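Local structure of ATP-dependent RNA helicase HrpB (Escherichia coli, 6EUD) at residues S217-L222 with R288-C293; G240-L245 with G267-V272; K259-A264 with T280-E285. The protein hydrolyses ATP to ADP and phosphate and, as a DEAH/RHA-family helicase, probably binds and unwinds RNA. One frame throughout, in Å; residues are numbered along the deposited sequence.

Contact 1: S217-L222 with R288-C293; sequences SLLLFL and RLVVDC
L218 and V291 meet on one face of a pair of parallel strands, 217-221 and 288-292. L218 can be followed outward from its backbone. Its CB is near the carbonyl O and the CB of L289. CG comes next and sits 3.9 Å from L289 CB, the two side chains crossing at about a right angle. CG is anti to the backbone N (chi1 -173°), and both methyls are carried on toward V291. CD1 stops 3.8 Å from V291 CG2, and CD2 touches the same methyl. The other methyl of V291, CG1, is taken by L220, whose CD1 approaches to 3.6 Å. Helix 199-213 packs on this face through L211 and V203.

The backbones are joined in the alternating manner of parallel strands. L219 gives its N-H to L289 O at 2.7 Å and takes the N-H of V291 on its own O. F221 N then reaches V291 O at 2.8 Å. At the start, S217 O accepts from both R288 N and L289 N. At the end, the bond from C293 N to F221 O is weak, at 3.4 Å. These two strands belong to the central sheet of the second RecA-like domain, the C-terminal helicase domain. Strand 269-274 flanks 217-221 on its other edge, bonded to L218 and L220.

L219, F221, V290 and D292 face the other way. V290 CG1 lies in the plane of the F221 ring and meets its edge at CE1, 4.0 Å away. F221 CB is 4.1 Å from D292 OD1. The carboxylate of D292 has its main partners elsewhere: OD1 pairs with R323 in a salt bridge, and OD2 is hydrogen-bonded to H337 ND1.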
ATOM      1  N   SER A 217     -35.599   7.221  19.343  1.00 34.16           N
ATOM      2  CA  SER A 217     -34.282   7.836  19.398  1.00 30.87           C
ATOM      3  C   SER A 217     -33.486   7.403  18.190  1.00 30.96           C
ATOM      4  O   SER A 217     -33.754   6.355  17.585  1.00 29.86           O
ATOM      5  CB  SER A 217     -33.538   7.483  20.685  1.00 33.70           C
ATOM      6  OG  SER A 217     -34.096   8.186  21.780  1.00 37.00           O
ATOM      7  N   LEU A 218     -32.494   8.223  17.859  1.00 31.51           N
ATOM      8  CA  LEU A 218     -31.854   8.171  16.571  1.00 29.81           C
ATOM      9  C   LEU A 218     -30.345   8.158  16.729  1.00 33.28           C
ATOM     10  O   LEU A 218     -29.793   8.952  17.496  1.00 34.44           O
ATOM     11  CB  LEU A 218     -32.300   9.372  15.724  1.00 29.82           C
ATOM     12  CG  LEU A 218     -31.899   9.486  14.250  1.00 24.75           C
ATOM     13  CD1 LEU A 218     -32.915  10.365  13.476  1.00 28.04           C
ATOM     14  CD2 LEU A 218     -30.509  10.074  14.151  1.00 24.45           C
ATOM     15  N   LEU A 219     -29.692   7.270  15.976  1.00 31.78           N
ATOM     16  CA  LEU A 219     -28.236   7.167  15.953  1.00 30.59           C
ATOM     17  C   LEU A 219     -27.705   7.631  14.592  1.00 32.55           C
ATOM     18  O   LEU A 219     -28.043   7.074  13.537  1.00 33.04           O
ATOM     19  CB  LEU A 219     -27.774   5.728  16.235  1.00 28.46           C
ATOM     20  CG  LEU A 219     -26.261   5.435  16.180  1.00 30.76           C
ATOM     21  CD1 LEU A 219     -25.425   6.279  17.185  1.00 25.23           C
ATOM     22  CD2 LEU A 219     -26.025   3.943  16.406  1.00 29.68           C
ATOM     23  N   LEU A 220     -26.871   8.655  14.634  1.00 31.85           N
ATOM     24  CA  LEU A 220     -26.340   9.280  13.433  1.00 31.05           C
ATOM     25  C   LEU A 220     -24.848   8.985  13.293  1.00 31.03           C
ATOM     26  O   LEU A 220     -24.065   9.394  14.149  1.00 34.14           O
ATOM     27  CB  LEU A 220     -26.593  10.791  13.489  1.00 28.76           C
ATOM     28  CG  LEU A 220     -25.926  11.703  12.468  1.00 32.60           C
ATOM     29  CD1 LEU A 220     -26.266  11.290  11.034  1.00 29.26           C
ATOM     30  CD2 LEU A 220     -26.344  13.160  12.743  1.00 34.33           C
ATOM     31  N   PHE A 221     -24.463   8.277  12.231  1.00 27.28           N
ATOM     32  CA  PHE A 221     -23.054   7.967  11.982  1.00 29.90           C
ATOM     33  C   PHE A 221     -22.419   9.050  11.136  1.00 32.00           C
ATOM     34  O   PHE A 221     -22.945   9.379  10.088  1.00 31.66           O
ATOM     35  CB  PHE A 221     -22.890   6.603  11.288  1.00 29.33           C
ATOM     36  CG  PHE A 221     -23.219   5.407  12.183  1.00 30.83           C
ATOM     37  CD1 PHE A 221     -24.447   4.739  12.074  1.00 28.50           C
ATOM     38  CD2 PHE A 221     -22.300   4.952  13.129  1.00 30.95           C
ATOM     39  CE1 PHE A 221     -24.751   3.633  12.890  1.00 27.07           C
ATOM     40  CE2 PHE A 221     -22.593   3.848  13.951  1.00 27.15           C
ATOM     41  CZ  PHE A 221     -23.818   3.187  13.830  1.00 24.31           C
ATOM     42  N   LEU A 222     -21.293   9.595  11.605  1.00 32.92           N
ATOM     43  CA  LEU A 222     -20.547  10.641  10.905  1.00 29.64           C
ATOM     44  C   LEU A 222     -19.066  10.252  10.790  1.00 33.51           C
ATOM     45  O   LEU A 222     -18.609   9.349  11.498  1.00 35.07           O
ATOM     46  CB  LEU A 222     -20.722  11.968  11.647  1.00 29.51           C
ATOM     47  CG  LEU A 222     -22.170  12.432  11.537  1.00 24.80           C
ATOM     48  CD1 LEU A 222     -22.480  13.644  12.403  1.00 24.64           C
ATOM     49  CD2 LEU A 222     -22.467  12.706  10.055  1.00 24.03           C
ATOM     50  N   ARG A 288     -33.998   3.137  17.697  1.00 27.65           N
ATOM     51  CA  ARG A 288     -34.736   2.424  16.632  1.00 32.13           C
ATOM     52  C   ARG A 288     -34.652   3.161  15.275  1.00 31.58           C
ATOM     53  O   ARG A 288     -35.164   2.686  14.275  1.00 36.00           O
ATOM     54  CB  ARG A 288     -36.208   2.200  17.032  1.00 27.92           C
ATOM     55  CG  ARG A 288     -37.089   3.404  16.896  1.00 29.87           C
ATOM     56  CD  ARG A 288     -38.574   3.050  17.049  1.00 31.89           C
ATOM     57  NE  ARG A 288     -39.085   2.256  15.929  1.00 34.21           N
ATOM     58  CZ  ARG A 288     -39.782   2.747  14.903  1.00 33.02           C
ATOM     59  NH1 ARG A 288     -40.060   4.040  14.834  1.00 30.45           N
ATOM     60  NH2 ARG A 288     -40.208   1.937  13.945  1.00 33.41           N
ATOM     61  N   LEU A 289     -33.983   4.312  15.252  1.00 29.43           N
ATOM     62  CA  LEU A 289     -33.706   5.060  14.017  1.00 27.06           C
ATOM     63  C   LEU A 289     -32.199   5.232  13.816  1.00 29.80           C
ATOM     64  O   LEU A 289     -31.490   5.646  14.731  1.00 32.15           O
ATOM     65  CB  LEU A 289     -34.363   6.439  14.053  1.00 25.22           C
ATOM     66  CG  LEU A 289     -35.861   6.469  14.391  1.00 28.92           C
ATOM     67  CD1 LEU A 289     -36.360   7.899  14.454  1.00 25.84           C
ATOM     68  CD2 LEU A 289     -36.655   5.657  13.385  1.00 25.48           C
ATOM     69  N   VAL A 290     -31.708   4.920  12.622  1.00 25.50           N
ATOM     70  CA  VAL A 290     -30.338   5.222  12.268  1.00 23.82           C
ATOM     71  C   VAL A 290     -30.278   6.175  11.050  1.00 30.58           C
ATOM     72  O   VAL A 290     -31.053   6.070  10.086  1.00 26.10           O
ATOM     73  CB  VAL A 290     -29.548   3.918  11.999  1.00 27.55           C
ATOM     74  CG1 VAL A 290     -28.292   4.170  11.176  1.00 23.32           C
ATOM     75  CG2 VAL A 290     -29.213   3.204  13.330  1.00 24.94           C
ATOM     76  N   VAL A 291     -29.366   7.134  11.116  1.00 30.06           N
ATOM     77  CA  VAL A 291     -29.037   7.910   9.941  1.00 26.72           C
ATOM     78  C   VAL A 291     -27.565   7.704   9.677  1.00 27.47           C
ATOM     79  O   VAL A 291     -26.717   7.994  10.510  1.00 30.69           O
ATOM     80  CB  VAL A 291     -29.372   9.424  10.089  1.00 27.07           C
ATOM     81  CG1 VAL A 291     -28.921  10.188   8.840  1.00 25.40           C
ATOM     82  CG2 VAL A 291     -30.878   9.623  10.339  1.00 23.08           C
ATOM     83  N   ASP A 292     -27.282   7.188   8.491  1.00 27.53           N
ATOM     84  CA  ASP A 292     -25.949   6.780   8.096  1.00 28.31           C
ATOM     85  C   ASP A 292     -25.450   7.644   6.923  1.00 31.66           C
ATOM     86  O   ASP A 292     -25.980   7.561   5.786  1.00 29.51           O
ATOM     87  CB  ASP A 292     -25.956   5.285   7.727  1.00 26.84           C
ATOM     88  CG  ASP A 292     -24.650   4.830   7.093  1.00 31.32           C
ATOM     89  OD1 ASP A 292     -23.579   5.373   7.450  1.00 35.88           O
ATOM     90  OD2 ASP A 292     -24.698   3.929   6.232  1.00 28.91           O
ATOM     91  N   CYS A 293     -24.451   8.483   7.196  1.00 28.61           N
ATOM     92  CA  CYS A 293     -23.900   9.357   6.152  1.00 35.47           C
ATOM     93  C   CYS A 293     -23.161   8.541   5.080  1.00 33.40           C
ATOM     94  O   CYS A 293     -22.849   9.059   4.017  1.00 35.18           O
ATOM     95  CB  CYS A 293     -22.951  10.415   6.754  1.00 38.39           C
ATOM     96  SG  CYS A 293     -21.321   9.827   7.260  1.00 75.45           S
TER

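Contact 2: G240-L245 with G267-V272; sequences GSDVLL and GMRKVV
V243 and V271 touch at the apolar centre, V243 CG1 lying 3.7 Å from V271 CG2. L245 joins them from the same face. Its side chain runs alongside V271 and points the same way, with CD2 3.7 Å from V271 CB. L235 of helix 225-236 covers both L245 and V271. On the opposite face L244 reaches more loosely toward the methyl end of M268.

The strands are parallel and adjacent, and helix 256-261 lies between them in the chain. This is a beta-alpha-beta unit of the RecA-like fold. Its backbone ladder runs from R269 N to D242 O, from L244 N to R269 O and from V271 N to L244 O. The middle bond is almost straight, with 178° at the hydrogen.

Farther out, V243 CG2 rests on the aliphatic part of R269, 3.9 Å from its CG. R269 runs beside D242, its CD 3.8 Å from D242 OD2. The bend at chi3 (-56°) then turns the guanidinium away from the carboxylate. The two charged groups do not touch: D242 OD2 and R269 NH1 are 5.0 Å apart. A water bridges them, donating to D242 OD2 at 2.9 Å and accepting from R269 NH1 at 3.0 Å. This water lies in the guanidinium plane, at its edge. The guanidinium also bonds to backbone carbonyls in the end of helix 199-213 (L211) and in the connection to strand 217-221 (E214, G216).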
ATOM      1  N   GLY A 240     -36.983  19.940  17.783  1.00 58.56           N
ATOM      2  CA  GLY A 240     -37.921  20.303  18.827  1.00 58.89           C
ATOM      3  C   GLY A 240     -37.308  20.315  20.212  1.00 60.28           C
ATOM      4  O   GLY A 240     -36.163  19.899  20.406  1.00 58.61           O
ATOM      5  N   SER A 241     -38.089  20.787  21.181  1.00 63.78           N
ATOM      6  CA  SER A 241     -37.617  20.992  22.551  1.00 63.45           C
ATOM      7  C   SER A 241     -37.402  19.665  23.268  1.00 60.18           C
ATOM      8  O   SER A 241     -36.685  19.604  24.269  1.00 54.66           O
ATOM      9  CB  SER A 241     -38.612  21.872  23.334  1.00 60.27           C
ATOM     10  OG  SER A 241     -39.934  21.356  23.258  1.00 58.78           O
ATOM     11  N   ASP A 242     -38.021  18.610  22.737  1.00 59.38           N
ATOM     12  CA  ASP A 242     -37.931  17.285  23.337  1.00 59.73           C
ATOM     13  C   ASP A 242     -36.676  16.520  22.883  1.00 58.86           C
ATOM     14  O   ASP A 242     -36.358  15.457  23.420  1.00 58.90           O
ATOM     15  CB  ASP A 242     -39.190  16.474  23.011  1.00 58.09           C
ATOM     16  CG  ASP A 242     -39.391  16.284  21.530  1.00 59.07           C
ATOM     17  OD1 ASP A 242     -38.891  17.121  20.753  1.00 60.69           O
ATOM     18  OD2 ASP A 242     -40.050  15.298  21.140  1.00 58.32           O
ATOM     19  N   VAL A 243     -35.958  17.061  21.904  1.00 53.53           N
ATOM     20  CA  VAL A 243     -34.811  16.346  21.359  1.00 49.30           C
ATOM     21  C   VAL A 243     -33.520  16.734  22.062  1.00 49.84           C
ATOM     22  O   VAL A 243     -33.105  17.891  22.048  1.00 51.76           O
ATOM     23  CB  VAL A 243     -34.641  16.583  19.849  1.00 45.53           C
ATOM     24  CG1 VAL A 243     -33.425  15.841  19.348  1.00 47.34           C
ATOM     25  CG2 VAL A 243     -35.870  16.124  19.099  1.00 46.64           C
ATOM     26  N   LEU A 244     -32.899  15.735  22.670  1.00 48.78           N
ATOM     27  CA  LEU A 244     -31.627  15.873  23.356  1.00 50.60           C
ATOM     28  C   LEU A 244     -30.463  15.427  22.460  1.00 48.88           C
ATOM     29  O   LEU A 244     -30.399  14.274  22.026  1.00 45.58           O
ATOM     30  CB  LEU A 244     -31.666  15.055  24.646  1.00 57.84           C
ATOM     31  CG  LEU A 244     -30.453  15.018  25.557  1.00 62.05           C
ATOM     32  CD1 LEU A 244     -30.131  16.422  26.002  1.00 66.16           C
ATOM     33  CD2 LEU A 244     -30.781  14.139  26.745  1.00 62.09           C
ATOM     34  N   LEU A 245     -29.548  16.353  22.181  1.00 48.79           N
ATOM     35  CA  LEU A 245     -28.382  16.056  21.361  1.00 44.66           C
ATOM     36  C   LEU A 245     -27.221  15.515  22.174  1.00 45.80           C
ATOM     37  O   LEU A 245     -26.786  16.132  23.143  1.00 48.63           O
ATOM     38  CB  LEU A 245     -27.938  17.300  20.598  1.00 42.71           C
ATOM     39  CG  LEU A 245     -28.937  17.807  19.562  1.00 48.90           C
ATOM     40  CD1 LEU A 245     -28.336  18.945  18.736  1.00 49.96           C
ATOM     41  CD2 LEU A 245     -29.408  16.672  18.659  1.00 48.27           C
ATOM     42  N   GLY A 267     -39.975  11.227  28.551  1.00 56.63           N
ATOM     43  CA  GLY A 267     -40.591  12.358  27.879  1.00 57.43           C
ATOM     44  C   GLY A 267     -39.774  12.905  26.723  1.00 59.43           C
ATOM     45  O   GLY A 267     -40.248  13.751  25.957  1.00 60.70           O
ATOM     46  N   MET A 268     -38.544  12.427  26.585  1.00 56.55           N
ATOM     47  CA  MET A 268     -37.670  12.955  25.552  1.00 52.73           C
ATOM     48  C   MET A 268     -37.050  11.864  24.673  1.00 45.26           C
ATOM     49  O   MET A 268     -37.120  10.679  24.976  1.00 44.26           O
ATOM     50  CB  MET A 268     -36.578  13.805  26.199  1.00 54.40           C
ATOM     51  CG  MET A 268     -37.124  15.039  26.932  1.00 54.47           C
ATOM     52  SD  MET A 268     -35.787  16.141  27.379  1.00 82.24           S
ATOM     53  CE  MET A 268     -34.718  15.004  28.254  1.00 74.45           C
ATOM     54  N   ARG A 269     -36.471  12.287  23.562  1.00 40.50           N
ATOM     55  CA  ARG A 269     -35.794  11.393  22.635  1.00 39.53           C
ATOM     56  C   ARG A 269     -34.397  11.935  22.410  1.00 36.54           C
ATOM     57  O   ARG A 269     -34.180  13.130  22.557  1.00 41.38           O
ATOM     58  CB  ARG A 269     -36.565  11.298  21.313  1.00 40.58           C
ATOM     59  CG  ARG A 269     -36.703  12.635  20.582  1.00 40.81           C
ATOM     60  CD  ARG A 269     -37.831  12.633  19.565  1.00 38.75           C
ATOM     61  NE  ARG A 269     -37.697  11.557  18.597  1.00 36.34           N
ATOM     62  CZ  ARG A 269     -38.257  11.571  17.396  1.00 36.79           C
ATOM     63  NH1 ARG A 269     -38.980  12.619  17.025  1.00 36.56           N
ATOM     64  NH2 ARG A 269     -38.094  10.547  16.563  1.00 36.55           N
ATOM     65  N   LYS A 270     -33.450  11.080  22.048  1.00 33.76           N
ATOM     66  CA  LYS A 270     -32.082  11.538  21.822  1.00 33.90           C
ATOM     67  C   LYS A 270     -31.578  11.290  20.405  1.00 37.05           C
ATOM     68  O   LYS A 270     -31.941  10.309  19.753  1.00 40.91           O
ATOM     69  CB  LYS A 270     -31.129  10.875  22.827  1.00 38.36           C
ATOM     70  CG  LYS A 270     -30.984   9.383  22.622  1.00 43.18           C
ATOM     71  CD  LYS A 270     -30.034   8.728  23.624  1.00 46.58           C
ATOM     72  CE  LYS A 270     -29.923   7.244  23.303  1.00 43.47           C
ATOM     73  NZ  LYS A 270     -29.045   6.500  24.217  1.00 43.99           N
ATOM     74  N   VAL A 271     -30.739  12.206  19.935  1.00 36.51           N
ATOM     75  CA  VAL A 271     -29.947  11.988  18.745  1.00 33.76           C
ATOM     76  C   VAL A 271     -28.504  11.767  19.161  1.00 34.75           C
ATOM     77  O   VAL A 271     -27.877  12.654  19.725  1.00 41.41           O
ATOM     78  CB  VAL A 271     -30.019  13.171  17.774  1.00 32.03           C
ATOM     79  CG1 VAL A 271     -29.083  12.930  16.576  1.00 25.72           C
ATOM     80  CG2 VAL A 271     -31.461  13.396  17.320  1.00 30.49           C
ATOM     81  N   VAL A 272     -27.983  10.582  18.888  1.00 29.67           N
ATOM     82  CA  VAL A 272     -26.604  10.291  19.206  1.00 32.77           C
ATOM     83  C   VAL A 272     -25.781  10.466  17.948  1.00 34.59           C
ATOM     84  O   VAL A 272     -26.022   9.815  16.935  1.00 39.02           O
ATOM     85  CB  VAL A 272     -26.428   8.872  19.779  1.00 26.87           C
ATOM     86  CG1 VAL A 272     -24.985   8.597  20.062  1.00 29.30           C
ATOM     87  CG2 VAL A 272     -27.216   8.726  21.051  1.00 31.08           C
TER
HETATM   88  O   HOH W   1     -39.471  15.296  18.319  1.00 49.23           O

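Contact 3: K259-A264 with T280-E285; sequences KAILPA and TSLTIE
I261 and L282 cross at about a right angle where the end of helix 256-261 meets the loop 280-285. The I261 CD1 methyl lies 4.0 Å from L282 CD1 and equally near L282 CG. I261 CG1 is anti to the carbonyl carbon (chi1 -69°) and carries CD1 to the leucine. CG2 turns instead to the loop backbone and sits 3.3 Å from T283 O. I284 contributes its CG2, 3.6 Å from A260 O.

E285 is set obliquely across P263. Its chain is extended beyond CG. CB and CG pass I261 O, and the carboxylate goes on to the proline ring, where OE2 is 3.3 Å from P263 CD. L262 lies alongside E285, pointing the same way, though its CD2 only just reaches OE2. The loop is fastened to the helix end by one backbone bond, from E285 N to I261 O at 3.0 Å. The donor lies in the carbonyl plane.

T280-I284 are part of helicase motif V, and this end of the loop reaches the first helicase domain. T280 OG1 is hydrogen-bonded to H129 NE2 of the DEFH box, and S281 O to T32 OG1 in the predicted ATP site. I261 O belongs to the last helical turn, and E285 N supplies it with a donor. The remaining contacts are apolar, methyls against backbone carbonyls, or a carboxylate oxygen against proline CH groups. No charge pair joins the segments. K270 supplies the charge from outside, its NZ hydrogen-bonded to A260 O and L262 O at the helix end and E285 O in the loop.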
ATOM      1  N   LYS A 259     -24.631   9.714  28.892  1.00 66.38           N
ATOM      2  CA  LYS A 259     -25.855  10.345  28.412  1.00 62.55           C
ATOM      3  C   LYS A 259     -26.195   9.882  26.988  1.00 56.64           C
ATOM      4  O   LYS A 259     -27.360   9.652  26.657  1.00 52.73           O
ATOM      5  CB  LYS A 259     -25.713  11.859  28.451  1.00 64.13           C
ATOM      6  CG  LYS A 259     -26.983  12.593  28.124  1.00 68.71           C
ATOM      7  CD  LYS A 259     -26.760  14.089  28.133  1.00 73.27           C
ATOM      8  CE  LYS A 259     -25.749  14.493  27.087  1.00 74.02           C
ATOM      9  NZ  LYS A 259     -25.624  15.970  27.055  1.00 78.78           N
ATOM     10  N   ALA A 260     -25.165   9.738  26.161  1.00 52.36           N
ATOM     11  CA  ALA A 260     -25.328   9.185  24.826  1.00 53.13           C
ATOM     12  C   ALA A 260     -25.646   7.677  24.823  1.00 54.47           C
ATOM     13  O   ALA A 260     -26.436   7.231  24.005  1.00 51.21           O
ATOM     14  CB  ALA A 260     -24.086   9.455  23.990  1.00 49.79           C
ATOM     15  N   ILE A 261     -25.052   6.888  25.717  1.00 56.27           N
ATOM     16  CA  ILE A 261     -25.251   5.435  25.651  1.00 54.72           C
ATOM     17  C   ILE A 261     -26.556   5.028  26.302  1.00 56.47           C
ATOM     18  O   ILE A 261     -27.249   4.143  25.801  1.00 57.94           O
ATOM     19  CB  ILE A 261     -24.091   4.645  26.309  1.00 69.31           C
ATOM     20  CG1 ILE A 261     -22.818   4.779  25.465  1.00 68.02           C
ATOM     21  CG2 ILE A 261     -24.455   3.162  26.473  1.00 64.80           C
ATOM     22  CD1 ILE A 261     -21.677   3.889  25.913  1.00 67.88           C
ATOM     23  N   LEU A 262     -26.891   5.689  27.408  1.00 58.22           N
ATOM     24  CA  LEU A 262     -28.099   5.376  28.163  1.00 61.28           C
ATOM     25  C   LEU A 262     -29.359   5.908  27.490  1.00 63.56           C
ATOM     26  O   LEU A 262     -29.318   6.936  26.814  1.00 65.05           O
ATOM     27  CB  LEU A 262     -27.998   5.933  29.582  1.00 63.17           C
ATOM     28  CG  LEU A 262     -26.941   5.257  30.453  1.00 65.99           C
ATOM     29  CD1 LEU A 262     -26.991   5.796  31.883  1.00 66.57           C
ATOM     30  CD2 LEU A 262     -27.120   3.738  30.420  1.00 64.84           C
ATOM     31  N   PRO A 263     -30.487   5.205  27.676  1.00 63.63           N
ATOM     32  CA  PRO A 263     -31.755   5.653  27.101  1.00 60.93           C
ATOM     33  C   PRO A 263     -32.075   7.100  27.454  1.00 57.33           C
ATOM     34  O   PRO A 263     -31.742   7.554  28.544  1.00 57.97           O
ATOM     35  CB  PRO A 263     -32.776   4.698  27.722  1.00 64.92           C
ATOM     36  CG  PRO A 263     -31.996   3.452  27.979  1.00 68.96           C
ATOM     37  CD  PRO A 263     -30.629   3.924  28.391  1.00 67.92           C
ATOM     38  N   ALA A 264     -32.687   7.810  26.514  1.00 53.43           N
ATOM     39  CA  ALA A 264     -33.186   9.155  26.742  1.00 51.21           C
ATOM     40  C   ALA A 264     -34.059   9.204  27.983  1.00 54.82           C
ATOM     41  O   ALA A 264     -34.792   8.258  28.265  1.00 56.41           O
ATOM     42  CB  ALA A 264     -33.968   9.635  25.538  1.00 45.66           C
ATOM     43  N   THR A 280     -19.983  -1.413  15.830  1.00 61.81           N
ATOM     44  CA  THR A 280     -19.844  -2.782  16.337  1.00 65.28           C
ATOM     45  C   THR A 280     -19.330  -2.825  17.771  1.00 68.88           C
ATOM     46  O   THR A 280     -19.740  -3.683  18.540  1.00 71.23           O
ATOM     47  CB  THR A 280     -18.877  -3.645  15.466  1.00 74.54           C
ATOM     48  OG1 THR A 280     -17.551  -3.099  15.530  1.00 77.08           O
ATOM     49  CG2 THR A 280     -19.329  -3.722  14.013  1.00 68.30           C
ATOM     50  N   SER A 281     -18.435  -1.901  18.120  1.00 71.37           N
ATOM     51  CA  SER A 281     -17.718  -1.949  19.400  1.00 74.26           C
ATOM     52  C   SER A 281     -18.493  -1.387  20.583  1.00 74.23           C
ATOM     53  O   SER A 281     -18.244  -1.742  21.736  1.00 74.34           O
ATOM     54  CB  SER A 281     -16.399  -1.187  19.293  1.00 74.25           C
ATOM     55  OG  SER A 281     -16.615   0.210  19.327  1.00 76.20           O
ATOM     56  N   LEU A 282     -19.418  -0.487  20.291  1.00 75.36           N
ATOM     57  CA  LEU A 282     -20.150   0.206  21.334  1.00 72.16           C
ATOM     58  C   LEU A 282     -21.642  -0.020  21.149  1.00 70.14           C
ATOM     59  O   LEU A 282     -22.153   0.001  20.024  1.00 71.18           O
ATOM     60  CB  LEU A 282     -19.807   1.695  21.304  1.00 73.02           C
ATOM     61  CG  LEU A 282     -19.838   2.481  22.607  1.00 72.93           C
ATOM     62  CD1 LEU A 282     -19.208   1.676  23.724  1.00 76.33           C
ATOM     63  CD2 LEU A 282     -19.072   3.769  22.395  1.00 67.60           C
ATOM     64  N   THR A 283     -22.332  -0.260  22.252  1.00 67.54           N
ATOM     65  CA  THR A 283     -23.764  -0.467  22.211  1.00 69.51           C
ATOM     66  C   THR A 283     -24.511   0.745  22.749  1.00 67.31           C
ATOM     67  O   THR A 283     -24.457   1.049  23.940  1.00 71.69           O
ATOM     68  CB  THR A 283     -24.155  -1.730  22.988  1.00 74.70           C
ATOM     69  OG1 THR A 283     -23.774  -2.879  22.222  1.00 78.99           O
ATOM     70  CG2 THR A 283     -25.652  -1.777  23.258  1.00 74.27           C
ATOM     71  N   ILE A 284     -25.193   1.444  21.849  1.00 62.61           N
ATOM     72  CA  ILE A 284     -26.026   2.580  22.222  1.00 56.73           C
ATOM     73  C   ILE A 284     -27.467   2.102  22.390  1.00 55.20           C
ATOM     74  O   ILE A 284     -28.030   1.471  21.495  1.00 54.43           O
ATOM     75  CB  ILE A 284     -25.950   3.721  21.185  1.00 52.68           C
ATOM     76  CG1 ILE A 284     -24.594   4.434  21.259  1.00 53.66           C
ATOM     77  CG2 ILE A 284     -26.989   4.756  21.477  1.00 49.10           C
ATOM     78  CD1 ILE A 284     -23.469   3.736  20.567  1.00 54.60           C
ATOM     79  N   GLU A 285     -28.051   2.384  23.548  1.00 50.37           N
ATOM     80  CA  GLU A 285     -29.370   1.867  23.862  1.00 52.16           C
ATOM     81  C   GLU A 285     -30.505   2.828  23.496  1.00 46.99           C
ATOM     82  O   GLU A 285     -30.286   4.018  23.311  1.00 51.18           O
ATOM     83  CB  GLU A 285     -29.438   1.522  25.342  1.00 61.41           C
ATOM     84  CG  GLU A 285     -28.333   0.602  25.780  1.00 70.86           C
ATOM     85  CD  GLU A 285     -28.199   0.568  27.275  1.00 82.75           C
ATOM     86  OE1 GLU A 285     -27.151   0.097  27.758  1.00 87.68           O
ATOM     87  OE2 GLU A 285     -29.142   1.015  27.966  1.00 87.66           O
TER

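In the fold
All three contacts lie in the C-terminal helicase domain. Contacts 1 and 2 share one sheet, their centres 13 Å apart. Strands 217-221 and 269-274 join them through probable backbone hydrogen bonds, L220 N 2.7 Å from V272 O and L218 O 2.8 Å from V272 N. Contact 3 lies about 14 Å from contact 2 and 12 Å from contact 1, centre to centre. K270 links contacts 2 and 3, its NZ 2.6 Å from L262 O and 2.7 Å from A260 O. Contact 3 is nearest the predicted ATP site: from the T32 side chain to that of T283 is about 3 Å, and to that of L219 in contact 1 about 11 Å.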